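PDB 7KWD: alkaline phosphatase from Thermus thermophilus, which probably hydrolyses phosphate monoesters through a phosphoserine intermediate at a zinc- and magnesium-dependent site, as in other alkaline phosphatases. Local coordinates for residues Y60-L71 and L287-E298; A227-I235 and R273-N281. All coordinates share one frame; numbering follows the deposited sequence.

Interaction 1 of 2, residues Y60-L71 and L287-E298; sequences YARRRQGRVLAL and LWDVLAADEVLE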
loop_
_atom_site.group_PDB
_atom_site.type_symbol
_atom_site.label_atom_id
_atom_site.label_comp_id
_atom_site.label_asym_id
_atom_site.label_seq_id
_atom_site.Cartn_x
_atom_site.Cartn_y
_atom_site.Cartn_z
ATOM N N TYR A 60 -4.058 -10.171 12.363
ATOM C CA TYR A 60 -4.045 -10.284 13.816
ATOM C C TYR A 60 -5.421 -10.682 14.345
ATOM O O TYR A 60 -5.545 -11.537 15.225
ATOM C CB TYR A 60 -3.583 -8.969 14.434
ATOM C CG TYR A 60 -3.342 -9.081 15.933
ATOM C CD1 TYR A 60 -4.362 -8.877 16.824
ATOM C CD2 TYR A 60 -2.090 -9.440 16.448
ATOM C CE1 TYR A 60 -4.162 -9.014 18.184
ATOM C CE2 TYR A 60 -1.888 -9.558 17.827
ATOM C CZ TYR A 60 -2.913 -9.354 18.676
ATOM O OH TYR A 60 -2.738 -9.490 20.043
ATOM N N ALA A 61 -6.472 -10.032 13.854
ATOM C CA ALA A 61 -7.811 -10.375 14.324
ATOM C C ALA A 61 -8.116 -11.858 14.079
ATOM O O ALA A 61 -8.615 -12.562 14.966
ATOM C CB ALA A 61 -8.840 -9.466 13.646
ATOM N N ARG A 62 -7.815 -12.353 12.879
ATOM C CA ARG A 62 -8.131 -13.741 12.569
ATOM C C ARG A 62 -7.245 -14.683 13.370
ATOM O O ARG A 62 -7.736 -15.554 14.096
ATOM C CB ARG A 62 -7.968 -14.007 11.078
ATOM C CG ARG A 62 -9.177 -13.565 10.246
ATOM C CD ARG A 62 -8.787 -13.405 8.742
ATOM N NE ARG A 62 -9.969 -13.202 7.898
ATOM C CZ ARG A 62 -10.773 -14.176 7.498
ATOM N NH1 ARG A 62 -10.557 -15.452 7.835
ATOM N NH2 ARG A 62 -11.826 -13.873 6.767
ATOM N N ARG A 63 -5.922 -14.472 13.287
ATOM C CA ARG A 63 -4.961 -15.413 13.842
ATOM C C ARG A 63 -4.891 -15.369 15.365
ATOM O O ARG A 63 -4.722 -16.414 16.005
ATOM C CB ARG A 63 -3.593 -15.111 13.244
ATOM C CG ARG A 63 -2.529 -16.074 13.639
ATOM C CD ARG A 63 -1.278 -15.804 12.834
ATOM N NE ARG A 63 -0.118 -16.476 13.392
ATOM C CZ ARG A 63 0.445 -17.566 12.871
ATOM N NH1 ARG A 63 -0.036 -18.127 11.765
ATOM N NH2 ARG A 63 1.521 -18.083 13.450
ATOM N N ARG A 64 -4.954 -14.181 15.973
ATOM C CA ARG A 64 -4.753 -14.087 17.412
ATOM C C ARG A 64 -6.022 -13.835 18.188
ATOM O O ARG A 64 -6.027 -13.992 19.416
ATOM C CB ARG A 64 -3.794 -12.948 17.789
ATOM C CG ARG A 64 -2.501 -12.876 17.031
ATOM C CD ARG A 64 -1.851 -14.205 16.939
ATOM N NE ARG A 64 -1.297 -14.639 18.216
ATOM C CZ ARG A 64 -1.320 -15.894 18.653
ATOM N NH1 ARG A 64 -1.901 -16.862 17.939
ATOM N NH2 ARG A 64 -0.753 -16.178 19.820
ATOM N N GLN A 65 -7.071 -13.370 17.536
ATOM C CA GLN A 65 -8.338 -13.173 18.223
ATOM C C GLN A 65 -9.429 -14.064 17.665
ATOM O O GLN A 65 -10.548 -14.007 18.154
ATOM C CB GLN A 65 -8.731 -11.699 18.145
ATOM C CG GLN A 65 -7.646 -10.771 18.754
ATOM C CD GLN A 65 -8.058 -9.306 18.805
ATOM O OE1 GLN A 65 -8.897 -8.869 18.037
ATOM N NE2 GLN A 65 -7.465 -8.549 19.726
ATOM N N GLY A 66 -9.115 -14.897 16.679
ATOM C CA GLY A 66 -10.124 -15.783 16.097
ATOM C C GLY A 66 -11.371 -15.073 15.627
ATOM O O GLY A 66 -12.480 -15.612 15.750
ATOM N N ARG A 67 -11.220 -13.868 15.073
ATOM C CA ARG A 67 -12.362 -13.071 14.602
ATOM C C ARG A 67 -11.999 -12.406 13.278
ATOM O O ARG A 67 -10.828 -12.103 13.010
ATOM C CB ARG A 67 -12.748 -11.981 15.625
ATOM C CG ARG A 67 -11.544 -11.022 15.862
ATOM C CD ARG A 67 -11.756 -9.892 16.850
ATOM N NE ARG A 67 -12.249 -8.742 16.127
ATOM C CZ ARG A 67 -11.705 -7.536 16.137
ATOM N NH1 ARG A 67 -10.624 -7.255 16.855
ATOM N NH2 ARG A 67 -12.289 -6.585 15.425
ATOM N N VAL A 68 -13.019 -12.126 12.478
ATOM C CA VAL A 68 -12.853 -11.335 11.264
ATOM C C VAL A 68 -13.016 -9.858 11.612
ATOM O O VAL A 68 -14.042 -9.458 12.148
ATOM C CB VAL A 68 -13.856 -11.749 10.190
ATOM C CG1 VAL A 68 -13.673 -10.919 8.940
ATOM C CG2 VAL A 68 -13.692 -13.233 9.915
ATOM N N LEU A 69 -12.003 -9.058 11.297
ATOM C CA LEU A 69 -12.057 -7.621 11.469
ATOM C C LEU A 69 -13.285 -7.022 10.798
ATOM O O LEU A 69 -13.603 -7.350 9.654
ATOM C CB LEU A 69 -10.771 -7.059 10.853
ATOM C CG LEU A 69 -10.261 -5.678 11.191
ATOM C CD1 LEU A 69 -9.721 -5.645 12.584
ATOM C CD2 LEU A 69 -9.182 -5.326 10.189
ATOM N N ALA A 70 -13.979 -6.131 11.511
ATOM C CA ALA A 70 -15.155 -5.518 10.915
ATOM C C ALA A 70 -14.801 -4.799 9.613
ATOM O O ALA A 70 -15.561 -4.840 8.644
ATOM C CB ALA A 70 -15.825 -4.560 11.889
ATOM N N LEU A 71 -13.648 -4.152 9.563
ATOM C CA LEU A 71 -13.254 -3.462 8.340
ATOM C C LEU A 71 -13.107 -4.455 7.183
ATOM O O LEU A 71 -13.497 -4.155 6.052
ATOM C CB LEU A 71 -11.957 -2.676 8.573
ATOM C CG LEU A 71 -11.546 -1.797 7.407
ATOM C CD1 LEU A 71 -12.680 -0.889 6.949
ATOM C CD2 LEU A 71 -10.263 -0.996 7.715
ATOM N N LEU A 287 -1.488 -1.183 15.430
ATOM C CA LEU A 287 -2.463 -2.249 15.463
ATOM C C LEU A 287 -3.588 -1.939 16.436
ATOM O O LEU A 287 -4.761 -2.104 16.102
ATOM C CB LEU A 287 -1.786 -3.563 15.845
ATOM C CG LEU A 287 -2.715 -4.679 16.309
ATOM C CD1 LEU A 287 -3.517 -5.214 15.131
ATOM C CD2 LEU A 287 -1.910 -5.839 16.923
ATOM N N TRP A 288 -3.249 -1.522 17.667
ATOM C CA TRP A 288 -4.298 -1.326 18.660
ATOM C C TRP A 288 -5.168 -0.114 18.334
ATOM O O TRP A 288 -6.362 -0.130 18.649
ATOM C CB TRP A 288 -3.702 -1.251 20.084
ATOM C CG TRP A 288 -3.485 -2.650 20.577
ATOM C CD1 TRP A 288 -2.305 -3.305 20.670
ATOM C CD2 TRP A 288 -4.493 -3.585 20.982
ATOM N NE1 TRP A 288 -2.505 -4.577 21.115
ATOM C CE2 TRP A 288 -3.843 -4.777 21.318
ATOM C CE3 TRP A 288 -5.873 -3.522 21.104
ATOM C CZ2 TRP A 288 -4.529 -5.905 21.756
ATOM C CZ3 TRP A 288 -6.559 -4.647 21.547
ATOM C CH2 TRP A 288 -5.883 -5.818 21.872
ATOM N N ASP A 289 -4.625 0.919 17.683
ATOM C CA ASP A 289 -5.497 2.023 17.266
ATOM C C ASP A 289 -6.359 1.612 16.075
ATOM O O ASP A 289 -7.489 2.098 15.912
ATOM C CB ASP A 289 -4.676 3.283 16.949
ATOM C CG ASP A 289 -4.477 4.175 18.185
ATOM O OD1 ASP A 289 -4.240 3.607 19.269
ATOM O OD2 ASP A 289 -4.605 5.428 18.102
ATOM N N VAL A 290 -5.874 0.680 15.262
ATOM C CA VAL A 290 -6.721 0.148 14.208
ATOM C C VAL A 290 -7.812 -0.719 14.799
ATOM O O VAL A 290 -8.950 -0.699 14.322
ATOM C CB VAL A 290 -5.888 -0.640 13.187
ATOM C CG1 VAL A 290 -6.813 -1.335 12.188
ATOM C CG2 VAL A 290 -4.963 0.299 12.453
ATOM N N LEU A 291 -7.479 -1.492 15.855
ATOM C CA LEU A 291 -8.473 -2.334 16.517
ATOM C C LEU A 291 -9.466 -1.471 17.295
ATOM O O LEU A 291 -10.662 -1.758 17.320
ATOM C CB LEU A 291 -7.809 -3.352 17.459
ATOM C CG LEU A 291 -6.909 -4.368 16.772
ATOM C CD1 LEU A 291 -6.426 -5.425 17.733
ATOM C CD2 LEU A 291 -7.622 -5.090 15.622
ATOM N N ALA A 292 -9.002 -0.371 17.868
ATOM C CA ALA A 292 -9.948 0.544 18.499
ATOM C C ALA A 292 -10.907 1.159 17.474
ATOM O O ALA A 292 -12.096 1.353 17.753
ATOM C CB ALA A 292 -9.193 1.666 19.216
ATOM N N ALA A 293 -10.383 1.543 16.310
ATOM C CA ALA A 293 -11.248 2.020 15.236
ATOM C C ALA A 293 -12.263 0.953 14.832
ATOM O O ALA A 293 -13.424 1.269 14.531
ATOM C CB ALA A 293 -10.408 2.410 14.022
ATOM N N ASP A 294 -11.844 -0.321 14.837
ATOM C CA ASP A 294 -12.744 -1.382 14.406
ATOM C C ASP A 294 -13.934 -1.488 15.339
ATOM O O ASP A 294 -15.070 -1.696 14.893
ATOM C CB ASP A 294 -11.978 -2.707 14.312
ATOM C CG ASP A 294 -12.517 -3.619 13.230
ATOM O OD1 ASP A 294 -12.411 -3.260 12.032
ATOM O OD2 ASP A 294 -13.043 -4.687 13.573
ATOM N N GLU A 295 -13.711 -1.307 16.633
ATOM C CA GLU A 295 -14.847 -1.314 17.555
ATOM C C GLU A 295 -15.800 -0.179 17.238
ATOM O O GLU A 295 -17.024 -0.311 17.384
ATOM C CB GLU A 295 -14.378 -1.190 19.003
ATOM C CG GLU A 295 -13.680 -2.429 19.527
ATOM C CD GLU A 295 -13.239 -2.268 20.990
ATOM O OE1 GLU A 295 -12.042 -2.524 21.278
ATOM O OE2 GLU A 295 -14.083 -1.872 21.840
ATOM N N VAL A 296 -15.248 0.969 16.836
ATOM C CA VAL A 296 -16.084 2.118 16.483
ATOM C C VAL A 296 -16.895 1.815 15.235
ATOM O O VAL A 296 -18.088 2.141 15.154
ATOM C CB VAL A 296 -15.221 3.380 16.295
ATOM C CG1 VAL A 296 -16.060 4.538 15.721
ATOM C CG2 VAL A 296 -14.579 3.795 17.640
ATOM N N LEU A 297 -16.257 1.185 14.247
ATOM C CA LEU A 297 -16.931 0.800 13.007
ATOM C C LEU A 297 -18.190 0.014 13.293
ATOM O O LEU A 297 -19.233 0.240 12.667
ATOM C CB LEU A 297 -15.976 -0.031 12.187
ATOM C CG LEU A 297 -15.978 -0.019 10.676
ATOM C CD1 LEU A 297 -16.081 1.365 10.104
ATOM C CD2 LEU A 297 -14.660 -0.732 10.269
ATOM N N GLU A 298 -18.100 -0.919 14.233
ATOM C CA GLU A 298 -19.229 -1.757 14.569
ATOM C C GLU A 298 -20.343 -0.910 15.116
ATOM O O GLU A 298 -21.503 -1.089 14.740
ATOM C CB GLU A 298 -18.786 -2.815 15.566
ATOM C CG GLU A 298 -17.946 -3.870 14.866
ATOM C CD GLU A 298 -17.556 -5.041 15.737
ATOM O OE1 GLU A 298 -17.362 -4.834 16.953
ATOM O OE2 GLU A 298 -17.411 -6.160 15.184
HETATM O O HOH W 1 -11.397 -4.396 17.548
#
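Asp294, on helix 283-306, turns its carboxylate onto the N terminus of helix 70-75, a worked example of a side-chain acid receiving the first amides of a helix in the alkaline phosphatase fold. Ala70 N donates to Asp294 OD2 at 2.7 Å and Leu71 N to Asp294 OD1 at 2.9 Å, both oxygens using their syn lone pairs, so the two bonds hold the carboxylate against rotation. OD2 is gripped a second time: the edge of the Arg67 guanidinium reaches it, with NH2 2.8 Å from Asp294 OD2 in a salt bridge, the two flat groups turned 48° apart. Arg67 starts from the crowded position, CG between backbone N and carbonyl carbon (chi1 60°), and bends at chi3 to bring this edge round. The helix end and the arginine would both be expected to stabilise a negative charge on Asp294, a buried residue.

The end of the preceding helix, 60-65, runs at 98° to 287-298, and its contact is largely apolar. Leu287 CD2 sits over the centre of the Tyr60 ring, 3.6 Å from the centroid, in a CH-pi contact, while Arg64 CG lies against the opposite face, toward its rim. Leu291 divides its branches, CD1 going to Tyr60 and Gln65, CD2 to Leu69. Gly66 and Val68 make backbone hydrogen bonds to the second subunit, placing this turn at the dimer interface. Gln65 OE1 fixes the other arm of the guanidinium, accepting from Arg67 NH1 at 2.6 Å, nearly in the guanidinium plane.

Interaction 2 of 2, residues A227-I235 and R273-N281; sequences ADGHVPYEI and RIDHANHLN. With ZN (zinc ion), chain F.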
loop_
_atom_site.group_PDB
_atom_site.type_symbol
_atom_site.label_atom_id
_atom_site.label_comp_id
_atom_site.label_asym_id
_atom_site.label_seq_id
_atom_site.Cartn_x
_atom_site.Cartn_y
_atom_site.Cartn_z
ATOM N N ALA A 227 -7.037 14.771 27.802
ATOM C CA ALA A 227 -5.600 14.698 28.008
ATOM C C ALA A 227 -5.004 16.074 27.746
ATOM O O ALA A 227 -5.635 16.940 27.116
ATOM C CB ALA A 227 -4.945 13.644 27.098
ATOM N N ASP A 228 -3.766 16.270 28.221
ATOM C CA ASP A 228 -3.110 17.553 27.995
ATOM C C ASP A 228 -2.921 17.791 26.506
ATOM O O ASP A 228 -3.230 18.878 25.998
ATOM C CB ASP A 228 -1.747 17.638 28.684
ATOM C CG ASP A 228 -1.193 19.054 28.646
ATOM O OD1 ASP A 228 -1.765 19.919 29.343
ATOM O OD2 ASP A 228 -0.238 19.308 27.885
ATOM N N GLY A 229 -2.370 16.775 25.801
ATOM C CA GLY A 229 -2.222 16.768 24.357
ATOM C C GLY A 229 -3.123 15.727 23.710
ATOM O O GLY A 229 -4.307 15.635 24.048
ATOM N N HIS A 230 -2.582 14.907 22.808
ATOM C CA HIS A 230 -3.410 13.875 22.185
ATOM C C HIS A 230 -3.857 12.847 23.216
ATOM O O HIS A 230 -3.196 12.621 24.232
ATOM C CB HIS A 230 -2.647 13.151 21.092
ATOM C CG HIS A 230 -2.061 14.059 20.073
ATOM N ND1 HIS A 230 -2.830 14.916 19.328
ATOM C CD2 HIS A 230 -0.787 14.233 19.655
ATOM C CE1 HIS A 230 -2.052 15.600 18.505
ATOM N NE2 HIS A 230 -0.810 15.194 18.675
ATOM N N VAL A 231 -5.007 12.239 22.961
ATOM C CA VAL A 231 -5.461 11.126 23.808
ATOM C C VAL A 231 -4.472 9.981 23.673
ATOM O O VAL A 231 -3.920 9.766 22.575
ATOM C CB VAL A 231 -6.880 10.676 23.411
ATOM C CG1 VAL A 231 -7.379 9.583 24.331
ATOM C CG2 VAL A 231 -7.803 11.874 23.433
ATOM N N PRO A 232 -4.170 9.252 24.747
ATOM C CA PRO A 232 -3.227 8.136 24.636
ATOM C C PRO A 232 -3.652 7.085 23.609
ATOM O O PRO A 232 -4.839 6.807 23.407
ATOM C CB PRO A 232 -3.208 7.545 26.058
ATOM C CG PRO A 232 -3.550 8.721 26.961
ATOM C CD PRO A 232 -4.511 9.577 26.151
ATOM N N TYR A 233 -2.637 6.459 23.013
ATOM C CA TYR A 233 -2.852 5.280 22.185
ATOM C C TYR A 233 -3.698 4.231 22.893
ATOM O O TYR A 233 -3.568 4.015 24.108
ATOM C CB TYR A 233 -1.517 4.665 21.817
ATOM C CG TYR A 233 -0.635 5.479 20.935
ATOM C CD1 TYR A 233 -0.906 5.587 19.576
ATOM C CD2 TYR A 233 0.513 6.102 21.447
ATOM C CE1 TYR A 233 -0.049 6.321 18.730
ATOM C CE2 TYR A 233 1.353 6.831 20.628
ATOM C CZ TYR A 233 1.061 6.943 19.268
ATOM O OH TYR A 233 1.867 7.660 18.420
ATOM N N GLU A 234 -4.532 3.546 22.112
ATOM C CA GLU A 234 -5.259 2.387 22.626
ATOM C C GLU A 234 -4.350 1.404 23.382
ATOM O O GLU A 234 -4.728 0.890 24.437
ATOM C CB GLU A 234 -5.969 1.667 21.478
ATOM C CG GLU A 234 -6.703 0.389 21.877
ATOM C CD GLU A 234 -7.883 0.600 22.817
ATOM O OE1 GLU A 234 -8.385 1.742 23.002
ATOM O OE2 GLU A 234 -8.302 -0.409 23.416
ATOM N N ILE A 235 -3.157 1.122 22.862
ATOM C CA ILE A 235 -2.331 0.127 23.547
ATOM C C ILE A 235 -2.019 0.583 24.968
ATOM O O ILE A 235 -1.953 -0.227 25.896
ATOM C CB ILE A 235 -1.051 -0.167 22.736
ATOM C CG1 ILE A 235 -0.371 -1.421 23.290
ATOM C CG2 ILE A 235 -0.089 1.021 22.722
ATOM C CD1 ILE A 235 0.814 -1.907 22.487
ATOM N N ARG A 273 -4.574 8.687 15.614
ATOM C CA ARG A 273 -3.238 8.340 16.083
ATOM C C ARG A 273 -2.692 7.086 15.418
ATOM O O ARG A 273 -1.553 6.679 15.707
ATOM C CB ARG A 273 -3.231 8.194 17.610
ATOM C CG ARG A 273 -3.807 9.455 18.318
ATOM C CD ARG A 273 -3.190 9.757 19.691
ATOM N NE ARG A 273 -1.789 10.153 19.534
ATOM C CZ ARG A 273 -0.874 10.045 20.488
ATOM N NH1 ARG A 273 -1.198 9.570 21.687
ATOM N NH2 ARG A 273 0.364 10.416 20.222
ATOM N N ILE A 274 -3.449 6.491 14.495
ATOM C CA ILE A 274 -2.850 5.543 13.563
ATOM C C ILE A 274 -1.649 6.190 12.895
ATOM O O ILE A 274 -0.556 5.618 12.863
ATOM C CB ILE A 274 -3.884 5.074 12.526
ATOM C CG1 ILE A 274 -5.006 4.278 13.209
ATOM C CG2 ILE A 274 -3.197 4.298 11.409
ATOM C CD1 ILE A 274 -6.231 4.063 12.294
ATOM N N ASP A 275 -1.849 7.405 12.358
ATOM C CA ASP A 275 -0.767 8.203 11.788
ATOM C C ASP A 275 0.404 8.317 12.756
ATOM O O ASP A 275 1.540 8.002 12.407
ATOM C CB ASP A 275 -1.318 9.587 11.415
ATOM C CG ASP A 275 -0.308 10.472 10.763
ATOM O OD1 ASP A 275 0.198 10.085 9.674
ATOM O OD2 ASP A 275 -0.044 11.567 11.322
ATOM N N HIS A 276 0.127 8.699 14.001
ATOM C CA HIS A 276 1.195 8.949 14.959
ATOM C C HIS A 276 1.998 7.689 15.229
ATOM O O HIS A 276 3.229 7.723 15.275
ATOM C CB HIS A 276 0.615 9.486 16.267
ATOM C CG HIS A 276 -0.095 10.787 16.096
ATOM N ND1 HIS A 276 -0.822 11.371 17.098
ATOM C CD2 HIS A 276 -0.213 11.603 15.024
ATOM C CE1 HIS A 276 -1.349 12.503 16.668
ATOM N NE2 HIS A 276 -0.995 12.668 15.410
ATOM N N ALA A 277 1.312 6.563 15.440
ATOM C CA ALA A 277 2.038 5.326 15.673
ATOM C C ALA A 277 2.879 4.975 14.469
ATOM O O ALA A 277 3.991 4.460 14.609
ATOM C CB ALA A 277 1.073 4.189 15.991
ATOM N N ASN A 278 2.351 5.220 13.266
ATOM C CA ASN A 278 3.135 4.910 12.077
ATOM C C ASN A 278 4.355 5.800 11.995
ATOM O O ASN A 278 5.403 5.364 11.492
ATOM C CB ASN A 278 2.287 5.043 10.818
ATOM C CG ASN A 278 1.291 3.884 10.667
ATOM O OD1 ASN A 278 1.459 2.816 11.241
ATOM N ND2 ASN A 278 0.247 4.123 9.896
ATOM N N HIS A 279 4.220 7.063 12.445
ATOM C CA HIS A 279 5.368 7.960 12.568
ATOM C C HIS A 279 6.421 7.379 13.513
ATOM O O HIS A 279 7.618 7.387 13.200
ATOM C CB HIS A 279 4.915 9.328 13.079
ATOM C CG HIS A 279 4.365 10.229 12.023
ATOM N ND1 HIS A 279 5.058 10.529 10.871
ATOM C CD2 HIS A 279 3.186 10.894 11.937
ATOM C CE1 HIS A 279 4.345 11.358 10.135
ATOM N NE2 HIS A 279 3.216 11.608 10.770
ATOM N N LEU A 280 5.991 6.867 14.680
ATOM C CA LEU A 280 6.945 6.231 15.588
ATOM C C LEU A 280 7.580 4.961 15.004
ATOM O O LEU A 280 8.616 4.519 15.504
ATOM C CB LEU A 280 6.278 5.842 16.905
ATOM C CG LEU A 280 5.397 6.886 17.567
ATOM C CD1 LEU A 280 4.839 6.369 18.847
ATOM C CD2 LEU A 280 6.181 8.134 17.803
ATOM N N ASN A 281 6.981 4.366 13.978
ATOM C CA ASN A 281 7.376 3.049 13.463
ATOM C C ASN A 281 7.077 1.980 14.508
ATOM O O ASN A 281 7.881 1.071 14.705
ATOM C CB ASN A 281 8.847 2.979 13.074
ATOM C CG ASN A 281 9.157 3.623 11.736
ATOM O OD1 ASN A 281 10.241 3.408 11.223
ATOM N ND2 ASN A 281 8.233 4.433 11.192
HETATM ZN ZN ZN F . 1.274 12.495 10.154
#
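Tyr233 and Arg273 bring the two backbones closest, their CA atoms 6.8 Å apart, where the loop leading into helix 234-239 passes Arg273. This arginine shows how a guanidinium can be held on both faces and at its edges. One face of the guanidinium lies flat on the Tyr233 ring, the planes 21° apart and Arg273 CZ 4.0 Å from the ring centroid, a stacked cation-pi pair. His230 CB covers the opposite face. At the edge, Arg273 NH1 donates to Val231 O at 2.9 Å, approaching from above the carbonyl plane, and Arg273 NE makes an almost straight bond (173°) to His276 ND1 at 2.9 Å. The Arg273 chain, bent at chi2 and chi3, folds back so that NE can face its own helix. The charge has a further mate in Glu350, which forms a salt bridge with NH2. A methionine here would probably leave Glu350 without its cationic partner, deprive Val231 O of this donor and set the His276 ring freer to turn.

That ring also meets His230: His276 CE1 lies over the centre of the His230 face, 3.4 Å from NE2 of His230, with the two planes oblique at 49°. The polar end of His230 turns to Thr143. Tyr233 CE1 packs on Ala277 CB at 3.6 Å, and Leu280 CD1 meets the phenol end. The same helix supplies Asp275 OD2 and His279 NE2, 2.0 Å and 2.2 Å from the zinc ion; with His433 they belong to one zinc site of the alkaline phosphatase active centre.

In the fold
From the N terminus, the chain passes through helix 51-65 and the turn into helix 70-75, runs on to residues 227-235, and then meets helices 273-280 and 283-306 in succession. Interaction 2 closes the short loop between 235 and 273; interaction 1 closes a much longer one, from 71 to 287, within which interaction 2 is nested. Their centres lie about 17 Å apart, yet they touch, because Asp289 OD1 probably accepts a hydrogen bond from Glu234 N at 2.9 Å. Helix 283-306, which also packs on strand 40-46, thus joins the dimer-facing turn of interaction 1 to the zinc-binding helix of interaction 2.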